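Local atomic coordinates of Ras-associated and pleckstrin homology domains-containing protein 1 (Homo sapiens, PDB entry 4GN1), a protein that mediates localized membrane signals, targets EVL and VASP to the leading edge, is implicated in lamellipodial dynamics and negatively regulates cell adhesion. Residues L6-H11 / K18-D23; Q26-V31 / E66-N71; L72-R77 / H207-K212. All coordinates share one frame; numbering follows the deposited sequence.

Contact 1 of 3, residues L6-H11 / K18-D23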
# COMPACT_ATOMS: atom_id res chain seq x y z
N LEU A 6 4.53 25.19 -1.53
CA LEU A 6 3.66 24.74 -2.62
C LEU A 6 2.20 24.62 -2.18
O LEU A 6 1.90 24.00 -1.16
CB LEU A 6 4.13 23.40 -3.21
CG LEU A 6 3.21 22.73 -4.24
CD1 LEU A 6 3.37 23.28 -5.65
CD2 LEU A 6 3.48 21.23 -4.25
N VAL A 7 1.30 25.21 -2.97
CA VAL A 7 -0.13 25.06 -2.79
C VAL A 7 -0.64 23.83 -3.55
O VAL A 7 -0.55 23.76 -4.77
CB VAL A 7 -0.91 26.32 -3.20
CG1 VAL A 7 -2.34 26.25 -2.69
CG2 VAL A 7 -0.24 27.58 -2.63
N ILE A 8 -1.13 22.85 -2.80
CA ILE A 8 -1.74 21.66 -3.37
C ILE A 8 -3.27 21.77 -3.33
O ILE A 8 -3.82 22.56 -2.56
CB ILE A 8 -1.30 20.38 -2.62
CG1 ILE A 8 -1.76 20.41 -1.16
CG2 ILE A 8 0.21 20.25 -2.69
CD1 ILE A 8 -1.62 19.10 -0.44
N ARG A 9 -3.93 21.01 -4.19
CA ARG A 9 -5.39 20.90 -4.16
C ARG A 9 -5.74 19.51 -3.69
O ARG A 9 -5.23 18.53 -4.22
CB ARG A 9 -6.01 21.15 -5.53
CG ARG A 9 -7.51 21.34 -5.51
CD ARG A 9 -8.00 22.04 -6.77
NE ARG A 9 -8.08 21.15 -7.92
CZ ARG A 9 -9.20 20.52 -8.31
NH1 ARG A 9 -10.34 20.69 -7.62
NH2 ARG A 9 -9.19 19.73 -9.39
N VAL A 10 -6.63 19.44 -2.70
CA VAL A 10 -7.00 18.19 -2.06
C VAL A 10 -8.50 17.98 -2.18
O VAL A 10 -9.28 18.88 -1.85
CB VAL A 10 -6.62 18.18 -0.55
CG1 VAL A 10 -6.94 16.83 0.07
CG2 VAL A 10 -5.15 18.45 -0.35
N HIS A 11 -8.89 16.79 -2.63
CA HIS A 11 -10.30 16.38 -2.63
C HIS A 11 -10.74 15.81 -1.33
O HIS A 11 -10.12 14.88 -0.80
CB HIS A 11 -10.61 15.45 -3.79
CG HIS A 11 -10.36 16.09 -5.14
ND1 HIS A 11 -9.11 16.25 -5.65
CD2 HIS A 11 -11.23 16.68 -6.04
CE1 HIS A 11 -9.19 16.89 -6.83
NE2 HIS A 11 -10.49 17.15 -7.07
N LYS A 18 -10.20 21.56 -1.63
CA LYS A 18 -9.64 22.69 -0.90
C LYS A 18 -8.18 22.84 -1.26
O LYS A 18 -7.51 21.86 -1.53
CB LYS A 18 -9.78 22.49 0.62
CG LYS A 18 -11.13 22.96 1.16
CD LYS A 18 -11.42 22.39 2.55
CE LYS A 18 -12.85 22.68 3.02
NZ LYS A 18 -13.16 21.90 4.26
N THR A 19 -7.69 24.08 -1.29
CA THR A 19 -6.24 24.25 -1.45
C THR A 19 -5.60 24.42 -0.10
O THR A 19 -6.25 24.78 0.85
CB THR A 19 -5.87 25.45 -2.33
OG1 THR A 19 -6.48 26.63 -1.79
CG2 THR A 19 -6.29 25.21 -3.76
N MET A 20 -4.31 24.15 -0.04
CA MET A 20 -3.57 24.41 1.17
C MET A 20 -2.10 24.43 0.86
O MET A 20 -1.63 23.71 -0.03
CB MET A 20 -3.90 23.36 2.24
CG MET A 20 -3.27 22.00 2.04
SD MET A 20 -3.07 21.16 3.62
CE MET A 20 -3.42 22.45 4.85
N MET A 21 -1.36 25.26 1.58
CA MET A 21 0.06 25.37 1.35
C MET A 21 0.84 24.29 2.12
O MET A 21 0.60 24.05 3.28
CB MET A 21 0.54 26.77 1.73
CG MET A 21 1.96 27.07 1.29
SD MET A 21 2.48 28.71 1.80
CE MET A 21 2.58 28.50 3.59
N VAL A 22 1.77 23.64 1.44
CA VAL A 22 2.71 22.70 2.06
C VAL A 22 4.12 23.21 1.76
O VAL A 22 4.29 24.07 0.91
CB VAL A 22 2.53 21.27 1.52
CG1 VAL A 22 1.11 20.77 1.76
CG2 VAL A 22 2.88 21.20 0.03
N ASP A 23 5.14 22.74 2.48
CA ASP A 23 6.50 23.08 2.13
C ASP A 23 7.34 21.83 1.88
O ASP A 23 6.92 20.71 2.21
CB ASP A 23 7.14 23.99 3.19
CG ASP A 23 7.50 23.25 4.47
OD1 ASP A 23 8.04 22.13 4.41
OD2 ASP A 23 7.26 23.81 5.55

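Contact 2 of 3, residues Q26-V31 / E66-N71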
# COMPACT_ATOMS: atom_id res chain seq x y z
N GLN A 26 7.96 18.89 4.58
CA GLN A 26 6.89 18.30 5.37
C GLN A 26 6.67 16.85 5.03
O GLN A 26 6.75 16.45 3.87
CB GLN A 26 5.59 19.08 5.21
CG GLN A 26 5.57 20.38 6.01
CD GLN A 26 4.31 21.19 5.77
OE1 GLN A 26 3.83 21.29 4.65
NE2 GLN A 26 3.77 21.75 6.83
N THR A 27 6.40 16.06 6.06
CA THR A 27 5.92 14.71 5.89
C THR A 27 4.40 14.76 5.66
O THR A 27 3.74 15.77 5.96
CB THR A 27 6.13 13.90 7.17
OG1 THR A 27 5.30 14.47 8.16
CG2 THR A 27 7.61 13.93 7.65
N VAL A 28 3.84 13.65 5.17
CA VAL A 28 2.39 13.49 4.99
C VAL A 28 1.67 13.67 6.33
O VAL A 28 0.60 14.30 6.40
CB VAL A 28 2.07 12.12 4.32
CG1 VAL A 28 0.59 11.76 4.45
CG2 VAL A 28 2.45 12.15 2.85
N ARG A 29 2.28 13.14 7.39
CA ARG A 29 1.80 13.31 8.77
C ARG A 29 1.59 14.77 9.08
O ARG A 29 0.51 15.16 9.50
CB ARG A 29 2.79 12.67 9.78
CG ARG A 29 2.62 13.09 11.24
CD ARG A 29 1.18 12.96 11.76
NE ARG A 29 0.58 11.67 11.43
CZ ARG A 29 -0.72 11.45 11.28
NH1 ARG A 29 -1.59 12.44 11.44
NH2 ARG A 29 -1.18 10.23 10.96
N GLN A 30 2.60 15.59 8.86
CA GLN A 30 2.46 17.03 9.07
C GLN A 30 1.37 17.69 8.24
O GLN A 30 0.69 18.59 8.72
CB GLN A 30 3.79 17.74 8.83
CG GLN A 30 4.75 17.59 9.99
CD GLN A 30 6.14 18.05 9.65
OE1 GLN A 30 6.83 17.46 8.80
NE2 GLN A 30 6.58 19.10 10.33
N VAL A 31 1.25 17.27 6.98
CA VAL A 31 0.23 17.78 6.08
C VAL A 31 -1.15 17.35 6.53
O VAL A 31 -2.06 18.17 6.57
CB VAL A 31 0.51 17.28 4.64
CG1 VAL A 31 -0.72 17.43 3.75
CG2 VAL A 31 1.75 17.99 4.09
N GLU A 66 6.32 10.01 4.71
CA GLU A 66 6.82 10.31 3.37
C GLU A 66 6.80 11.80 3.14
O GLU A 66 5.85 12.50 3.57
CB GLU A 66 5.98 9.61 2.29
CG GLU A 66 6.13 8.10 2.29
CD GLU A 66 5.53 7.47 1.05
OE1 GLU A 66 6.18 7.56 -0.05
OE2 GLU A 66 4.45 6.85 1.19
N ASN A 67 7.84 12.28 2.46
CA ASN A 67 7.90 13.66 2.04
C ASN A 67 6.88 13.83 0.90
O ASN A 67 6.96 13.18 -0.15
CB ASN A 67 9.34 13.99 1.62
CG ASN A 67 9.55 15.48 1.36
OD1 ASN A 67 9.09 16.02 0.36
ND2 ASN A 67 10.27 16.13 2.24
N LEU A 68 5.86 14.65 1.14
CA LEU A 68 4.82 14.85 0.13
C LEU A 68 5.35 15.47 -1.17
O LEU A 68 5.12 14.95 -2.28
CB LEU A 68 3.66 15.69 0.69
CG LEU A 68 2.48 15.88 -0.29
CD1 LEU A 68 1.98 14.53 -0.83
CD2 LEU A 68 1.35 16.70 0.35
N VAL A 69 6.08 16.58 -1.02
CA VAL A 69 6.54 17.33 -2.16
C VAL A 69 7.36 16.44 -3.04
O VAL A 69 7.16 16.44 -4.25
CB VAL A 69 7.29 18.63 -1.77
CG1 VAL A 69 8.02 19.23 -2.98
CG2 VAL A 69 6.32 19.65 -1.25
N GLU A 70 8.27 15.67 -2.45
CA GLU A 70 9.12 14.74 -3.20
C GLU A 70 8.33 13.72 -4.00
O GLU A 70 8.71 13.36 -5.11
CB GLU A 70 10.14 14.09 -2.27
CG GLU A 70 10.56 12.65 -2.54
CD GLU A 70 11.36 12.09 -1.35
OE1 GLU A 70 11.08 10.99 -0.85
OE2 GLU A 70 12.24 12.81 -0.85
N ASN A 71 7.21 13.26 -3.46
CA ASN A 71 6.41 12.33 -4.20
C ASN A 71 5.69 12.99 -5.37
O ASN A 71 5.56 12.40 -6.45
CB ASN A 71 5.45 11.62 -3.26
CG ASN A 71 6.13 10.47 -2.55
OD1 ASN A 71 6.54 9.50 -3.18
ND2 ASN A 71 6.27 10.57 -1.25
O HOH W 1 6.34 17.89 1.48

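Contact 3 of 3, residues L72-R77 / H207-K212. With MLI (malonate ion), chain E.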
# COMPACT_ATOMS: atom_id res chain seq x y z
N LEU A 72 5.28 14.24 -5.15
CA LEU A 72 4.53 14.98 -6.14
C LEU A 72 5.38 15.32 -7.35
O LEU A 72 4.85 15.37 -8.46
CB LEU A 72 3.93 16.25 -5.55
CG LEU A 72 2.80 16.21 -4.51
CD1 LEU A 72 2.26 17.62 -4.34
CD2 LEU A 72 1.66 15.26 -4.87
N LEU A 73 6.68 15.54 -7.15
CA LEU A 73 7.60 15.76 -8.26
C LEU A 73 7.64 14.58 -9.24
O LEU A 73 8.00 14.77 -10.40
CB LEU A 73 9.01 16.10 -7.77
CG LEU A 73 9.14 17.38 -6.95
CD1 LEU A 73 10.57 17.62 -6.49
CD2 LEU A 73 8.61 18.59 -7.71
N ASN A 74 7.29 13.38 -8.79
CA ASN A 74 7.10 12.26 -9.69
C ASN A 74 5.94 12.39 -10.67
O ASN A 74 5.85 11.63 -11.61
CB ASN A 74 6.94 10.98 -8.90
CG ASN A 74 8.22 10.58 -8.24
OD1 ASN A 74 9.31 10.82 -8.76
ND2 ASN A 74 8.11 9.97 -7.08
N TRP A 75 5.05 13.34 -10.47
CA TRP A 75 3.89 13.46 -11.34
C TRP A 75 4.31 14.05 -12.65
O TRP A 75 5.30 14.78 -12.71
CB TRP A 75 2.85 14.34 -10.66
CG TRP A 75 2.11 13.68 -9.51
CD1 TRP A 75 2.46 12.52 -8.80
CD2 TRP A 75 0.87 14.16 -8.85
NE1 TRP A 75 1.53 12.25 -7.82
CE2 TRP A 75 0.56 13.20 -7.79
CE3 TRP A 75 0.01 15.25 -9.06
CZ2 TRP A 75 -0.56 13.32 -6.99
CZ3 TRP A 75 -1.11 15.38 -8.24
CH2 TRP A 75 -1.39 14.43 -7.23
N THR A 76 3.59 13.77 -13.73
CA THR A 76 3.90 14.47 -14.99
C THR A 76 3.43 15.94 -14.91
O THR A 76 2.57 16.29 -14.08
CB THR A 76 3.34 13.78 -16.26
OG1 THR A 76 1.93 13.61 -16.14
CG2 THR A 76 3.98 12.44 -16.45
N ARG A 77 4.03 16.78 -15.74
CA ARG A 77 3.61 18.20 -15.83
C ARG A 77 2.07 18.35 -15.93
O ARG A 77 1.46 19.16 -15.23
CB ARG A 77 4.32 18.88 -17.03
CG ARG A 77 5.83 18.66 -17.03
CD ARG A 77 6.61 19.62 -17.94
NE ARG A 77 7.94 19.94 -17.40
CZ ARG A 77 9.02 19.15 -17.44
NH1 ARG A 77 8.95 17.94 -18.01
NH2 ARG A 77 10.17 19.56 -16.92
N HIS A 207 7.34 1.37 -9.92
CA HIS A 207 8.22 2.47 -9.58
C HIS A 207 7.43 3.76 -9.44
O HIS A 207 6.54 4.03 -10.25
CB HIS A 207 9.29 2.61 -10.67
CG HIS A 207 10.42 3.53 -10.28
ND1 HIS A 207 10.27 4.87 -10.18
CD2 HIS A 207 11.75 3.27 -9.98
CE1 HIS A 207 11.43 5.43 -9.81
NE2 HIS A 207 12.34 4.44 -9.69
N PRO A 208 7.75 4.56 -8.41
CA PRO A 208 7.09 5.85 -8.23
C PRO A 208 7.10 6.73 -9.49
O PRO A 208 6.15 7.46 -9.71
CB PRO A 208 7.92 6.52 -7.11
CG PRO A 208 8.52 5.40 -6.35
CD PRO A 208 8.74 4.28 -7.35
N GLN A 209 8.15 6.65 -10.30
CA GLN A 209 8.32 7.56 -11.46
C GLN A 209 7.52 7.21 -12.71
O GLN A 209 7.39 8.04 -13.60
CB GLN A 209 9.80 7.73 -11.81
CG GLN A 209 10.56 8.47 -10.72
CD GLN A 209 11.93 8.96 -11.14
OE1 GLN A 209 12.93 8.34 -10.82
NE2 GLN A 209 11.98 10.09 -11.84
N ILE A 210 7.01 5.98 -12.79
CA ILE A 210 6.19 5.58 -13.93
C ILE A 210 4.77 6.10 -13.73
O ILE A 210 4.16 5.90 -12.68
CB ILE A 210 6.23 4.07 -14.13
CG1 ILE A 210 7.58 3.67 -14.71
CG2 ILE A 210 5.09 3.61 -15.01
CD1 ILE A 210 7.87 2.19 -14.65
N GLN A 211 4.25 6.77 -14.75
CA GLN A 211 3.00 7.51 -14.63
C GLN A 211 2.01 7.17 -15.74
O GLN A 211 0.89 7.67 -15.73
CB GLN A 211 3.28 9.02 -14.61
CG GLN A 211 3.97 9.51 -13.34
CD GLN A 211 3.08 9.40 -12.11
OE1 GLN A 211 1.93 9.86 -12.13
NE2 GLN A 211 3.60 8.78 -11.05
N LYS A 212 2.42 6.34 -16.69
CA LYS A 212 1.55 5.89 -17.78
C LYS A 212 1.82 4.42 -18.09
O LYS A 212 2.55 3.76 -17.35
CB LYS A 212 1.70 6.77 -19.04
CG LYS A 212 3.13 6.91 -19.53
CD LYS A 212 3.21 7.58 -20.89
CE LYS A 212 4.66 7.52 -21.41
NZ LYS A 212 4.75 7.47 -22.90
C1 MLI E . 3.90 8.87 -7.09
C2 MLI E . 4.61 9.11 -5.76
C3 MLI E . 3.55 7.39 -7.27
O6 MLI E . 5.78 9.53 -5.79
O7 MLI E . 4.04 8.87 -4.66
O8 MLI E . 3.83 6.60 -6.36
O9 MLI E . 2.99 6.99 -8.32
O HOH W 2 1.54 11.81 -13.65

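Contact 1 of 3, residues L6-H11 / K18-D23
Leu6-His11 and Lys18-Asp23 form the antiparallel β-hairpin that opens the ubiquitin-like fold of the Ras-associating domain. Three hydrogen-bonded pairs, Leu6 with Val22, Ile8 with Met20 and Val10 with Lys18, each make two backbone bonds; Val10 N reaches Lys18 O at 2.8 Å, for instance. Between them lie the non-hydrogen-bonded pairs Val7-Met21 and Arg9-Thr19, where CA-H groups approach carbonyls, as Thr19 CA does Ile8 O at 3.2 Å.

The side chains divide by face. On that of Leu6, Ile8, Val10, Met20 and Val22, Ile8 runs alongside Met20 and meets Val22 at about a right angle. A chi1 of 63° sets Ile8 CG1 3.9 Å from Met20 CG, and the extended chi2 takes CD1 on to Val22 CG1, also at 3.9 Å. Leu68 and Leu72 pack on Ile8, and Val31 and Val69 on Val22, so helices 28-39 and 68-72 cover this face. The face of Val7, Arg9, Thr19 and Met21 is exposed: Val7 CG1 rests 3.6 Å from Thr19 CB, and the end of Arg9 leads away, its NH1 hydrogen-bonded to Ser17 OG.

The hairpin is thus two-sided, its apolar face turned to the helices and its backbone polar groups paired between the strands.

Contact 2 of 3, residues Q26-V31 / E66-N71
Leu68 presses its CD2 methyl against the fork of Val31, 4.0 Å from both Val31 CG1 and Val31 CG2, the two side chains crossing at about a right angle. With CG anti to its backbone N (chi1 -176°), Leu68 extends toward the first turn of helix 28-39. Val28 CG2 lies 4.3 Å from Leu68 CB, a looser touch, and 3.5 Å from Glu66 O.

The two backbones meet just before their helices. Val28 N gives a 2.8 Å hydrogen bond to Glu66 O, bent at the proton (139°), and Leu68 N returns a weak one to Gln26 O. A water donates to the same Gln26 oxygen and accepts from Val69 N, so a second amide of the helix start is tied to segment 26-31. The single bridge, Thr27 with Asn67, thus joins the N-termini of both helices of this ubiquitin-like RA fold, and each of the two residues is an N-cap. Asn67 OD1 accepts from Glu70 N at 2.9 Å. Thr27 OG1 accepts a nearly straight hydrogen bond from Gln30 N at 3.0 Å, while Thr27 N donates to Gln30 OE1 at 3.1 Å; this reciprocal pair is a capping box and fixes the Gln30 amide over the helix start.

Asn71 ND2 comes to Glu66 OE1 from above the carboxylate plane (57° out of it), and Glu66 OE2 is held by Arg60 in a salt bridge and by Glu63 N.

Contact 3 of 3, residues L72-R77 / H207-K212
A malonate ion, probably from the crystallisation liquor, occupies a small polar pocket where Asn74 of the RA domain faces Pro208, Gln209 and Gln211 of the PH domain. Each wall is a loop containing a type I β-turn, Leu72-Trp75 on one side and His207-Ile210 on the other. Asn74 is the main bridge: its ND2 donates a nearly straight 2.7 Å bond to malonate O6. The same Asn74 ND2 packs 3.5 Å from Pro208 CB. On the other branch of the amide, Asn74 OD1 meets the aliphatic Gln209 CG at 3.3 Å. No direct hydrogen bond joins the two segments; polar links between them include the ion, weakly held on the Gln211 side, and a water. Arg60, Asn184, Tyr186 and Lys206 also bond the malonate, and the two positive side chains among them would suit an anion.

Gln211 folds back at its second torsion (chi2 -68°), bringing its amide to the carbonyl of Pro208. NE2 donates to Pro208 O at 3.2 Å, with that oxygen in the amide plane, and gives a weak bond to malonate O9. Nearer the backbone, Gln211 CB slides past Thr76 CG2 at 3.9 Å, and Gln211 CG lies 3.3 Å from Asn74 O. Asn81 ND2 and a water both donate to Gln211 OE1; the same water accepts from Thr76 N at 2.8 Å.

Overall arrangement
Along the chain the three contacts follow one another. Contacts 1 and 2 lie wholly within the RA domain, their centres about 12 Å apart: strand 17-23 leads into helix 28-39, and the hairpin packs on helices 28-39 and 68-72. Contact 3, with its centre about 16 Å from that of contact 2 and about 18 Å from that of contact 1, starts where helix 68-72 ends; Leu72 still reaches Leu6 and Ile8. Its second segment, 130 residues on, belongs to the PH domain. One short helix therefore connects the RA core to a surface where the RA and PH domains meet.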